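PDB 5C5V: acidocalcisomal pyrophosphatase from Trypanosoma brucei brucei, which probably hydrolyses inorganic pyrophosphate to phosphate using magnesium ions, and carries an EF-hand region ahead of its pyrophosphatase domain. Local coordinates for residues W65-W68 with C69-V73; C285-A288 with I289-W292; D315-Y318 with A319-I323; W330-L334 with K335-R339. All coordinates share one frame; numbering follows the deposited sequence.

Interaction 1. Residues W65-W68 with C69-V73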
loop_
_atom_site.group_PDB
_atom_site.type_symbol
_atom_site.label_atom_id
_atom_site.label_comp_id
_atom_site.label_asym_id
_atom_site.label_seq_id
_atom_site.Cartn_x
_atom_site.Cartn_y
_atom_site.Cartn_z
ATOM N N TRP A 65 41.721 5.191 -26.369
ATOM C CA TRP A 65 42.199 6.067 -25.306
ATOM C C TRP A 65 43.696 6.315 -25.453
ATOM O O TRP A 65 44.155 7.445 -25.328
ATOM C CB TRP A 65 41.899 5.466 -23.939
ATOM C CG TRP A 65 42.335 6.304 -22.755
ATOM C CD1 TRP A 65 43.144 5.906 -21.728
ATOM C CD2 TRP A 65 41.961 7.661 -22.462
ATOM N NE1 TRP A 65 43.305 6.930 -20.823
ATOM C CE2 TRP A 65 42.590 8.016 -21.250
ATOM C CE3 TRP A 65 41.160 8.607 -23.107
ATOM C CZ2 TRP A 65 42.438 9.273 -20.669
ATOM C CZ3 TRP A 65 41.016 9.857 -22.531
ATOM C CH2 TRP A 65 41.649 10.177 -21.322
ATOM N N ALA A 66 44.449 5.250 -25.723
ATOM C CA ALA A 66 45.889 5.341 -25.904
ATOM C C ALA A 66 46.238 6.291 -27.039
ATOM O O ALA A 66 47.129 7.136 -26.899
ATOM C CB ALA A 66 46.481 3.962 -26.166
ATOM N N TRP A 67 45.554 6.131 -28.168
ATOM C CA TRP A 67 45.752 7.010 -29.308
ATOM C C TRP A 67 45.470 8.459 -28.932
ATOM O O TRP A 67 46.251 9.365 -29.253
ATOM C CB TRP A 67 44.857 6.599 -30.475
ATOM C CG TRP A 67 44.655 7.724 -31.434
ATOM C CD1 TRP A 67 45.502 8.118 -32.433
ATOM C CD2 TRP A 67 43.557 8.645 -31.451
ATOM N NE1 TRP A 67 44.986 9.218 -33.083
ATOM C CE2 TRP A 67 43.790 9.556 -32.499
ATOM C CE3 TRP A 67 42.397 8.784 -30.681
ATOM C CZ2 TRP A 67 42.900 10.590 -32.801
ATOM C CZ3 TRP A 67 41.515 9.808 -30.983
ATOM C CH2 TRP A 67 41.772 10.698 -32.034
ATOM N N TRP A 68 44.356 8.674 -28.246
ATOM C CA TRP A 68 43.956 10.012 -27.854
ATOM C C TRP A 68 45.001 10.678 -26.969
ATOM O O TRP A 68 45.380 11.830 -27.200
ATOM C CB TRP A 68 42.622 9.975 -27.128
ATOM C CG TRP A 68 42.267 11.269 -26.484
ATOM C CD1 TRP A 68 42.456 11.617 -25.180
ATOM C CD2 TRP A 68 41.656 12.394 -27.115
ATOM N NE1 TRP A 68 41.996 12.886 -24.957
ATOM C CE2 TRP A 68 41.499 13.390 -26.130
ATOM C CE3 TRP A 68 41.222 12.657 -28.418
ATOM C CZ2 TRP A 68 40.930 14.629 -26.404
ATOM C CZ3 TRP A 68 40.655 13.881 -28.690
ATOM C CH2 TRP A 68 40.514 14.856 -27.688
ATOM N N CYS A 69 45.461 9.951 -25.956
ATOM C CA CYS A 69 46.439 10.475 -25.009
ATOM C C CYS A 69 47.811 10.720 -25.636
ATOM O O CYS A 69 48.618 11.458 -25.073
ATOM C CB CYS A 69 46.588 9.545 -23.810
ATOM S SG CYS A 69 45.223 9.636 -22.636
ATOM N N SER A 70 48.082 10.094 -26.779
ATOM C CA SER A 70 49.376 10.235 -27.438
ATOM C C SER A 70 49.518 11.545 -28.221
ATOM O O SER A 70 50.612 11.901 -28.637
ATOM C CB SER A 70 49.617 9.046 -28.366
ATOM O OG SER A 70 48.868 9.177 -29.561
ATOM N N HIS A 71 48.404 12.225 -28.473
ATOM C CA HIS A 71 48.415 13.534 -29.138
ATOM C C HIS A 71 48.957 14.622 -28.213
ATOM O O HIS A 71 49.010 14.427 -26.992
ATOM C CB HIS A 71 47.007 13.916 -29.600
ATOM C CG HIS A 71 46.558 13.202 -30.833
ATOM N ND1 HIS A 71 46.788 13.694 -32.100
ATOM C CD2 HIS A 71 45.885 12.037 -30.997
ATOM C CE1 HIS A 71 46.280 12.865 -32.993
ATOM N NE2 HIS A 71 45.736 11.847 -32.351
ATOM N N PRO A 72 49.327 15.788 -28.783
ATOM C CA PRO A 72 49.859 16.890 -27.969
ATOM C C PRO A 72 48.705 17.639 -27.292
ATOM O O PRO A 72 47.723 18.012 -27.946
ATOM C CB PRO A 72 50.613 17.765 -28.988
ATOM C CG PRO A 72 50.241 17.226 -30.376
ATOM C CD PRO A 72 49.200 16.158 -30.204
ATOM N N VAL A 73 48.823 17.825 -25.976
ATOM C CA VAL A 73 47.709 18.280 -25.138
ATOM C C VAL A 73 47.032 19.564 -25.633
ATOM O O VAL A 73 45.883 19.846 -25.273
ATOM C CB VAL A 73 48.164 18.484 -23.658
ATOM C CG1 VAL A 73 47.018 19.028 -22.799
ATOM C CG2 VAL A 73 48.645 17.165 -23.063
#

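Interaction 2. Residues C285-A288 with I289-W292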
loop_
_atom_site.group_PDB
_atom_site.type_symbol
_atom_site.label_atom_id
_atom_site.label_comp_id
_atom_site.label_asym_id
_atom_site.label_seq_id
_atom_site.Cartn_x
_atom_site.Cartn_y
_atom_site.Cartn_z
ATOM N N CYS A 285 -0.439 7.372 16.961
ATOM C CA CYS A 285 0.966 7.668 16.644
ATOM C C CYS A 285 1.416 9.024 17.210
ATOM O O CYS A 285 2.397 9.106 17.935
ATOM C CB CYS A 285 1.191 7.637 15.128
ATOM S SG CYS A 285 2.888 8.025 14.641
ATOM N N LEU A 286 0.667 10.074 16.901
ATOM C CA LEU A 286 0.956 11.402 17.429
ATOM C C LEU A 286 0.926 11.424 18.965
ATOM O O LEU A 286 1.840 11.950 19.585
ATOM C CB LEU A 286 -0.038 12.419 16.871
ATOM C CG LEU A 286 0.024 12.642 15.360
ATOM C CD1 LEU A 286 -0.809 13.853 14.951
ATOM C CD2 LEU A 286 1.472 12.785 14.886
ATOM N N ASP A 287 -0.111 10.842 19.580
ATOM C CA ASP A 287 -0.217 10.810 21.048
ATOM C C ASP A 287 0.994 10.133 21.697
ATOM O O ASP A 287 1.493 10.591 22.728
ATOM C CB ASP A 287 -1.490 10.067 21.510
ATOM C CG ASP A 287 -2.760 10.898 21.368
ATOM O OD1 ASP A 287 -2.671 12.129 21.152
ATOM O OD2 ASP A 287 -3.869 10.310 21.482
ATOM N N ALA A 288 1.425 9.013 21.121
ATOM C CA ALA A 288 2.549 8.267 21.655
ATOM C C ALA A 288 3.851 9.051 21.507
ATOM O O ALA A 288 4.669 9.064 22.426
ATOM C CB ALA A 288 2.664 6.915 20.973
ATOM N N ILE A 289 4.038 9.706 20.356
ATOM C CA ILE A 289 5.217 10.551 20.135
ATOM C C ILE A 289 5.282 11.678 21.161
ATOM O O ILE A 289 6.306 11.859 21.821
ATOM C CB ILE A 289 5.225 11.155 18.710
ATOM C CG1 ILE A 289 5.523 10.065 17.685
ATOM C CG2 ILE A 289 6.280 12.241 18.588
ATOM C CD1 ILE A 289 5.384 10.519 16.244
ATOM N N ARG A 290 4.180 12.406 21.322
ATOM C CA ARG A 290 4.128 13.509 22.281
ATOM C C ARG A 290 4.427 13.006 23.690
ATOM O O ARG A 290 5.199 13.632 24.429
ATOM C CB ARG A 290 2.767 14.211 22.249
ATOM C CG ARG A 290 2.599 15.353 23.275
ATOM C CD ARG A 290 1.337 16.185 22.992
ATOM N NE ARG A 290 0.269 15.277 22.605
ATOM C CZ ARG A 290 -0.561 15.463 21.586
ATOM N NH1 ARG A 290 -0.500 16.556 20.849
ATOM N NH2 ARG A 290 -1.465 14.543 21.323
ATOM N N GLU A 291 3.839 11.869 24.052
ATOM C CA GLU A 291 3.993 11.325 25.395
ATOM C C GLU A 291 5.405 10.801 25.660
ATOM O O GLU A 291 5.981 11.057 26.715
ATOM C CB GLU A 291 2.968 10.206 25.634
ATOM C CG GLU A 291 3.120 9.517 26.989
ATOM C CD GLU A 291 2.712 10.378 28.179
ATOM O OE1 GLU A 291 2.184 11.500 27.994
ATOM O OE2 GLU A 291 2.928 9.925 29.325
ATOM N N TRP A 292 5.955 10.060 24.707
ATOM C CA TRP A 292 7.319 9.578 24.819
ATOM C C TRP A 292 8.300 10.760 25.064
ATOM O O TRP A 292 9.127 10.724 25.979
ATOM C CB TRP A 292 7.701 8.811 23.556
ATOM C CG TRP A 292 8.891 7.928 23.731
ATOM C CD1 TRP A 292 8.888 6.577 23.996
ATOM C CD2 TRP A 292 10.269 8.320 23.664
ATOM N NE1 TRP A 292 10.187 6.116 24.091
ATOM C CE2 TRP A 292 11.048 7.164 23.892
ATOM C CE3 TRP A 292 10.919 9.534 23.438
ATOM C CZ2 TRP A 292 12.439 7.191 23.901
ATOM C CZ3 TRP A 292 12.298 9.558 23.446
ATOM C CH2 TRP A 292 13.043 8.394 23.677
HETATM O O HOH W 1 0.339 12.337 24.217
#

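Interaction 3. Residues D315-Y318 with A319-I323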
loop_
_atom_site.group_PDB
_atom_site.type_symbol
_atom_site.label_atom_id
_atom_site.label_comp_id
_atom_site.label_asym_id
_atom_site.label_seq_id
_atom_site.Cartn_x
_atom_site.Cartn_y
_atom_site.Cartn_z
ATOM N N ASP A 315 0.575 22.057 11.557
ATOM C CA ASP A 315 0.503 21.394 10.262
ATOM C C ASP A 315 1.806 21.554 9.448
ATOM O O ASP A 315 2.783 22.152 9.911
ATOM C CB ASP A 315 -0.709 21.909 9.480
ATOM C CG ASP A 315 -0.616 23.386 9.132
ATOM O OD1 ASP A 315 0.482 23.985 9.211
ATOM O OD2 ASP A 315 -1.666 23.960 8.785
ATOM N N LYS A 316 1.812 20.998 8.243
ATOM C CA LYS A 316 3.022 20.943 7.445
ATOM C C LYS A 316 3.484 22.315 6.958
ATOM O O LYS A 316 4.685 22.550 6.863
ATOM C CB LYS A 316 2.828 20.011 6.257
ATOM C CG LYS A 316 1.853 20.504 5.231
ATOM C CD LYS A 316 1.840 19.560 4.034
ATOM C CE LYS A 316 0.819 19.999 3.008
ATOM N NZ LYS A 316 0.647 18.944 1.993
ATOM N N GLU A 317 2.547 23.212 6.657
ATOM C CA GLU A 317 2.910 24.550 6.219
ATOM C C GLU A 317 3.722 25.219 7.326
ATOM O O GLU A 317 4.729 25.868 7.070
ATOM C CB GLU A 317 1.667 25.382 5.882
ATOM C CG GLU A 317 1.972 26.830 5.499
ATOM C CD GLU A 317 0.720 27.717 5.409
ATOM O OE1 GLU A 317 -0.395 27.235 5.724
ATOM O OE2 GLU A 317 0.837 28.901 5.012
ATOM N N TYR A 318 3.291 25.026 8.563
ATOM C CA TYR A 318 3.977 25.587 9.722
ATOM C C TYR A 318 5.342 24.927 9.949
ATOM O O TYR A 318 6.320 25.589 10.277
ATOM C CB TYR A 318 3.099 25.434 10.967
ATOM C CG TYR A 318 3.579 26.231 12.142
ATOM C CD1 TYR A 318 3.077 27.499 12.391
ATOM C CD2 TYR A 318 4.550 25.730 12.995
ATOM C CE1 TYR A 318 3.520 28.237 13.467
ATOM C CE2 TYR A 318 4.990 26.454 14.066
ATOM C CZ TYR A 318 4.477 27.706 14.295
ATOM O OH TYR A 318 4.925 28.430 15.368
ATOM N N ALA A 319 5.399 23.611 9.774
ATOM C CA ALA A 319 6.632 22.861 9.980
ATOM C C ALA A 319 7.682 23.263 8.948
ATOM O O ALA A 319 8.865 23.324 9.253
ATOM C CB ALA A 319 6.364 21.346 9.919
ATOM N N MET A 320 7.246 23.506 7.722
ATOM C CA MET A 320 8.174 23.902 6.683
ATOM C C MET A 320 8.681 25.333 6.922
ATOM O O MET A 320 9.810 25.650 6.544
ATOM C CB MET A 320 7.541 23.740 5.294
ATOM C CG MET A 320 7.346 22.262 4.940
ATOM S SD MET A 320 6.773 21.881 3.260
ATOM C CE MET A 320 5.013 22.180 3.413
ATOM N N LYS A 321 7.870 26.183 7.558
ATOM C CA LYS A 321 8.358 27.511 7.951
ATOM C C LYS A 321 9.442 27.370 9.005
ATOM O O LYS A 321 10.495 27.989 8.898
ATOM C CB LYS A 321 7.246 28.409 8.500
ATOM C CG LYS A 321 6.379 29.051 7.455
ATOM C CD LYS A 321 5.360 29.998 8.115
ATOM C CE LYS A 321 4.617 30.840 7.065
ATOM N NZ LYS A 321 3.625 29.994 6.288
ATOM N N VAL A 322 9.181 26.533 10.008
ATOM C CA VAL A 322 10.149 26.288 11.068
ATOM C C VAL A 322 11.464 25.775 10.474
ATOM O O VAL A 322 12.542 26.200 10.876
ATOM C CB VAL A 322 9.628 25.274 12.104
ATOM C CG1 VAL A 322 10.761 24.754 12.967
ATOM C CG2 VAL A 322 8.522 25.882 12.967
ATOM N N ILE A 323 11.368 24.853 9.522
ATOM C CA ILE A 323 12.557 24.308 8.879
ATOM C C ILE A 323 13.283 25.370 8.032
ATOM O O ILE A 323 14.508 25.485 8.089
ATOM C CB ILE A 323 12.199 23.095 8.019
ATOM C CG1 ILE A 323 11.788 21.933 8.921
ATOM C CG2 ILE A 323 13.376 22.707 7.108
ATOM C CD1 ILE A 323 11.140 20.793 8.173
#

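Interaction 4. Residues W330-L334 with K335-R339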
loop_
_atom_site.group_PDB
_atom_site.type_symbol
_atom_site.label_atom_id
_atom_site.label_comp_id
_atom_site.label_asym_id
_atom_site.label_seq_id
_atom_site.Cartn_x
_atom_site.Cartn_y
_atom_site.Cartn_z
ATOM N N TRP A 330 21.098 28.427 10.121
ATOM C CA TRP A 330 22.252 27.619 9.749
ATOM C C TRP A 330 23.142 28.381 8.754
ATOM O O TRP A 330 24.352 28.290 8.829
ATOM C CB TRP A 330 21.824 26.268 9.158
ATOM C CG TRP A 330 22.973 25.526 8.490
ATOM C CD1 TRP A 330 23.903 24.729 9.095
ATOM C CD2 TRP A 330 23.318 25.551 7.099
ATOM N NE1 TRP A 330 24.799 24.249 8.166
ATOM C CE2 TRP A 330 24.460 24.735 6.933
ATOM C CE3 TRP A 330 22.761 26.162 5.975
ATOM C CZ2 TRP A 330 25.052 24.514 5.688
ATOM C CZ3 TRP A 330 23.364 25.943 4.734
ATOM C CH2 TRP A 330 24.491 25.125 4.607
ATOM N N HIS A 331 22.534 29.125 7.829
ATOM C CA HIS A 331 23.294 29.948 6.886
ATOM C C HIS A 331 24.092 30.978 7.665
ATOM O O HIS A 331 25.259 31.224 7.363
ATOM C CB HIS A 331 22.384 30.662 5.874
ATOM C CG HIS A 331 22.035 29.836 4.669
ATOM N ND1 HIS A 331 22.919 29.598 3.641
ATOM C CD2 HIS A 331 20.886 29.207 4.327
ATOM C CE1 HIS A 331 22.338 28.843 2.724
ATOM N NE2 HIS A 331 21.102 28.600 3.112
ATOM N N ASN A 332 23.463 31.582 8.671
ATOM C CA ASN A 332 24.143 32.591 9.481
ATOM C C ASN A 332 25.284 31.975 10.277
ATOM O O ASN A 332 26.341 32.591 10.460
ATOM C CB ASN A 332 23.166 33.301 10.425
ATOM C CG ASN A 332 23.808 34.478 11.155
ATOM O OD1 ASN A 332 24.163 34.376 12.330
ATOM N ND2 ASN A 332 23.956 35.594 10.459
ATOM N N LEU A 333 25.071 30.757 10.752
ATOM C CA LEU A 333 26.081 30.087 11.544
ATOM C C LEU A 333 27.317 29.746 10.710
ATOM O O LEU A 333 28.445 30.102 11.075
ATOM C CB LEU A 333 25.506 28.821 12.178
ATOM C CG LEU A 333 26.510 27.938 12.917
ATOM C CD1 LEU A 333 26.789 28.490 14.303
ATOM C CD2 LEU A 333 26.019 26.503 12.998
ATOM N N LEU A 334 27.098 29.059 9.590
ATOM C CA LEU A 334 28.196 28.519 8.790
ATOM C C LEU A 334 28.777 29.523 7.803
ATOM O O LEU A 334 29.990 29.733 7.782
ATOM C CB LEU A 334 27.750 27.257 8.031
ATOM C CG LEU A 334 28.837 26.586 7.175
ATOM C CD1 LEU A 334 30.023 26.119 8.001
ATOM C CD2 LEU A 334 28.267 25.417 6.393
ATOM N N LYS A 335 27.918 30.106 6.971
ATOM C CA LYS A 335 28.361 31.014 5.911
ATOM C C LYS A 335 28.843 32.346 6.474
ATOM O O LYS A 335 29.956 32.775 6.202
ATOM C CB LYS A 335 27.235 31.268 4.906
ATOM C CG LYS A 335 26.504 30.024 4.451
ATOM C CD LYS A 335 27.431 29.057 3.753
ATOM C CE LYS A 335 26.644 27.950 3.068
ATOM N NZ LYS A 335 27.549 26.961 2.408
ATOM N N VAL A 336 27.998 32.997 7.265
ATOM C CA VAL A 336 28.324 34.309 7.815
ATOM C C VAL A 336 29.336 34.261 8.960
ATOM O O VAL A 336 30.318 34.991 8.951
ATOM C CB VAL A 336 27.056 35.026 8.315
ATOM C CG1 VAL A 336 27.402 36.395 8.896
ATOM C CG2 VAL A 336 26.056 35.163 7.185
ATOM N N ASN A 337 29.131 33.389 9.938
ATOM C CA ASN A 337 30.025 33.405 11.090
ATOM C C ASN A 337 31.087 32.304 11.018
ATOM O O ASN A 337 31.918 32.182 11.908
ATOM C CB ASN A 337 29.223 33.294 12.393
ATOM C CG ASN A 337 28.436 34.560 12.704
ATOM O OD1 ASN A 337 29.008 35.613 12.932
ATOM N ND2 ASN A 337 27.119 34.452 12.726
ATOM N N LYS A 338 31.082 31.548 9.926
ATOM C CA LYS A 338 32.133 30.572 9.658
ATOM C C LYS A 338 32.283 29.519 10.766
ATOM O O LYS A 338 33.391 29.068 11.058
ATOM C CB LYS A 338 33.478 31.293 9.445
ATOM C CG LYS A 338 33.456 32.425 8.413
ATOM C CD LYS A 338 32.993 31.972 7.021
ATOM C CE LYS A 338 33.020 33.146 6.013
ATOM N NZ LYS A 338 32.406 32.791 4.687
ATOM N N ARG A 339 31.183 29.146 11.413
ATOM C CA ARG A 339 31.260 28.124 12.444
ATOM C C ARG A 339 30.828 26.754 11.903
ATOM O O ARG A 339 29.645 26.509 11.670
ATOM C CB ARG A 339 30.425 28.535 13.656
ATOM C CG ARG A 339 30.934 29.799 14.355
ATOM C CD ARG A 339 29.965 30.309 15.449
ATOM N NE ARG A 339 29.811 29.365 16.562
ATOM C CZ ARG A 339 28.829 29.405 17.470
ATOM N NH1 ARG A 339 27.888 30.343 17.414
ATOM N NH2 ARG A 339 28.784 28.497 18.436
#

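Interaction 1. Residues W65-W68 with C69-V73
Cys-69 SG lies over one face of the Trp-65 indole, and the imidazole of His-71 stands with its edge toward one face of Trp-67. These local contacts finish helix 61-69, whose place after helices 3-14, 26-36 and 43-53 is consistent with the last helix of an EF-hand pair. The His-71 and Trp-67 planes are 84° apart, an offset edge-to-face (T-shaped) pair, with 4.5 Å between the imidazole and the five-membered indole ring centroids. The CD2-NE2 side of the imidazole points at the indole. Although Trp-67 NE1 and His-71 NE2 are only 2.8 Å apart, the N-H is badly aimed and they do not bond; NE1 instead makes a weak bond to Glu-51 of helix 43-53.

Cysteine suits position 69 because its compact, polarisable sulfur can rest on a ring: SG is 3.6 Å from the centroid of the Trp-65 six-membered ring, 21° off its normal. The same sulfur approaches the edge of Trp-68 more distantly. The three tryptophans spread round the helix, with Trp-65 touching helix 3-14, Trp-67 touching helix 43-53, and Trp-68 reaching both Met-9 and helix 73-87, so large flat side chains fill the spaces between helices.

The backbone bond from Cys-69 N to Trp-65 O (2.9 Å) is a regular helical one, but the chain then unwinds. Ser-70, with OG between its own N and carbonyl carbon (chi1 77°), folds back onto the helix end, and both its N and its OG reach one face of the Trp-67 carbonyl, OG standing 2.6 Å from Trp-67 O.

Interaction 2. Residues C285-A288 with I289-W292
Cys-285 to Trp-292 form regular alpha-helix, each carbonyl of the first four residues taking the N-H four places on, as from Ile-289 N to Cys-285 O (3.0 Å) and from Trp-292 N to Ala-288 O (2.8 Å). One turn apart on the outer side, Asp-287 and Arg-290 lie alongside each other and form a salt bridge, with OD1 2.7 Å from NH2. The hydrogen bond within it is weak, its N-H...O angle only 117°, and the carboxylate and guanidinium planes are turned 47° against each other. A bend at chi3 (40°) brings the arginine head beside the carboxylate, while NH1 goes to Gly-311 O. A water donates to Asp-287 O at 2.6 Å and weakly accepts from Arg-290 NE.

The inner side is apolar. Cys-285 SG meets Ile-289 CD1 at 3.9 Å, and both side chains touch Trp-196. The small side chain of Ala-288 makes room for Trp-161 of the second subunit, which also packs on Cys-285. Trp-292 stacks on Tyr-296, a residue of the ligand pocket, and its side chain is about 7 Å from the bound imidodiphosphate. This is an amphipathic helix joining a subunit interface to the second shell of the pyrophosphatase active site.

Interaction 3. Residues D315-Y318 with A319-I323
This is the first two turns of helix 316-336, a set of i to i+4 contacts set off by an N-cap, on the helix that packs against the curled sheet of the pyrophosphatase fold. Asp-315, just before the helix, is the N-cap: its OD1 accepts from Tyr-318 N at 3.1 Å with a fairly straight 160° bond. A short carboxylate suits this place, since it can turn back to an amide N-H of the first turn, which has no carbonyl of a preceding helical turn to bond, and its charge probably interacts favourably with the helix dipole. The carbonyl of the same residue begins the regular bonding, Asp-315 O taking Ala-319 N at 3.0 Å.

The side chains divide by exposure. Ala-319 is buried against Val-243 and Val-246 of strand 238-251, where a small methyl lets helix and sheet come close. Tyr-318 leans obliquely on Val-322, CE2 to CG2 3.7 Å, and both touch Trp-257 of strand 254-263; a cation-pi contact with Lys-314 adds to the tyrosine's surroundings.

Toward solvent, Glu-317 and Lys-321 run side by side, and a salt bridge, rather long at 3.3 Å, joins OE2 to NZ. The glutamate chain is extended, while the lysine turns only at its end (chi4 73°), which brings its ammonium back to the carboxylate. Lys-316 sends NZ away to Lys-273 O, leaving its aliphatic part beside Met-320. The thioether of Met-320, bent at chi3 (-80°), curls back so that CE lies 4.0 Å from Lys-316 CG and 3.5 Å from Lys-316 O.

Interaction 4. Residues W330-L334 with K335-R339
The hydrogen bonds pass from alpha to wider pi-type spacing in the last turns of helix 316-336, starting at His-331 O, which takes both Lys-335 N (2.9 Å) and, one residue further on, Val-336 N (3.3 Å), the latter bond lying in the carbonyl plane. The wider spacing then continues, with Asn-337 N on Asn-332 O at 2.9 Å, and Arg-339 N reaches six residues back to Leu-333 O at 2.9 Å. Asn-337 suits the helix end because its side-chain ND2 adds a weak bond to Asn-332 O, beside that of its backbone N.

Apolar contacts come from long side chains. Lys-335, bent at chi2 (-61°), lays its carbon chain across the aromatic residues, CE 3.9 Å from Trp-330 CH2 and CG at the edge of the His-331 ring, 3.7 Å from ND1. That ND1 is buried without a polar partner. Leu-333 CD1 sits over one face of the Arg-339 guanidinium.

Charge appears at Lys-338, whose NZ bonds Lys-335 O (2.9 Å) and forms a salt bridge with Asp-86 of the third subunit, while His-331 meets Phe-87 of that subunit. This is a helix C-terminus that ends through a pi-type turn and a residue of positive phi, Lys-338 (58°), placed at a subunit interface.

How the interactions relate
Along the chain the four contacts come in series, but in space they fall into two groups. Interaction 1 belongs to the helical EF-hand region and lies about 46 to 65 Å, centre to centre, from the other three, which serve the pyrophosphatase part. Interactions 3 and 4 mark the start and finish of helix 316-336, their centres about 22 Å apart. Interaction 2 lies on helix 285-295, with its centre about 19 Å from that of interaction 3. Interactions 2 and 4 meet different neighbouring subunits, the second and the third, whereas 1 and 3 touch none. Two helices of the pyrophosphatase part, both passing near the active site, thus also contribute to contacts within the four-chain assembly.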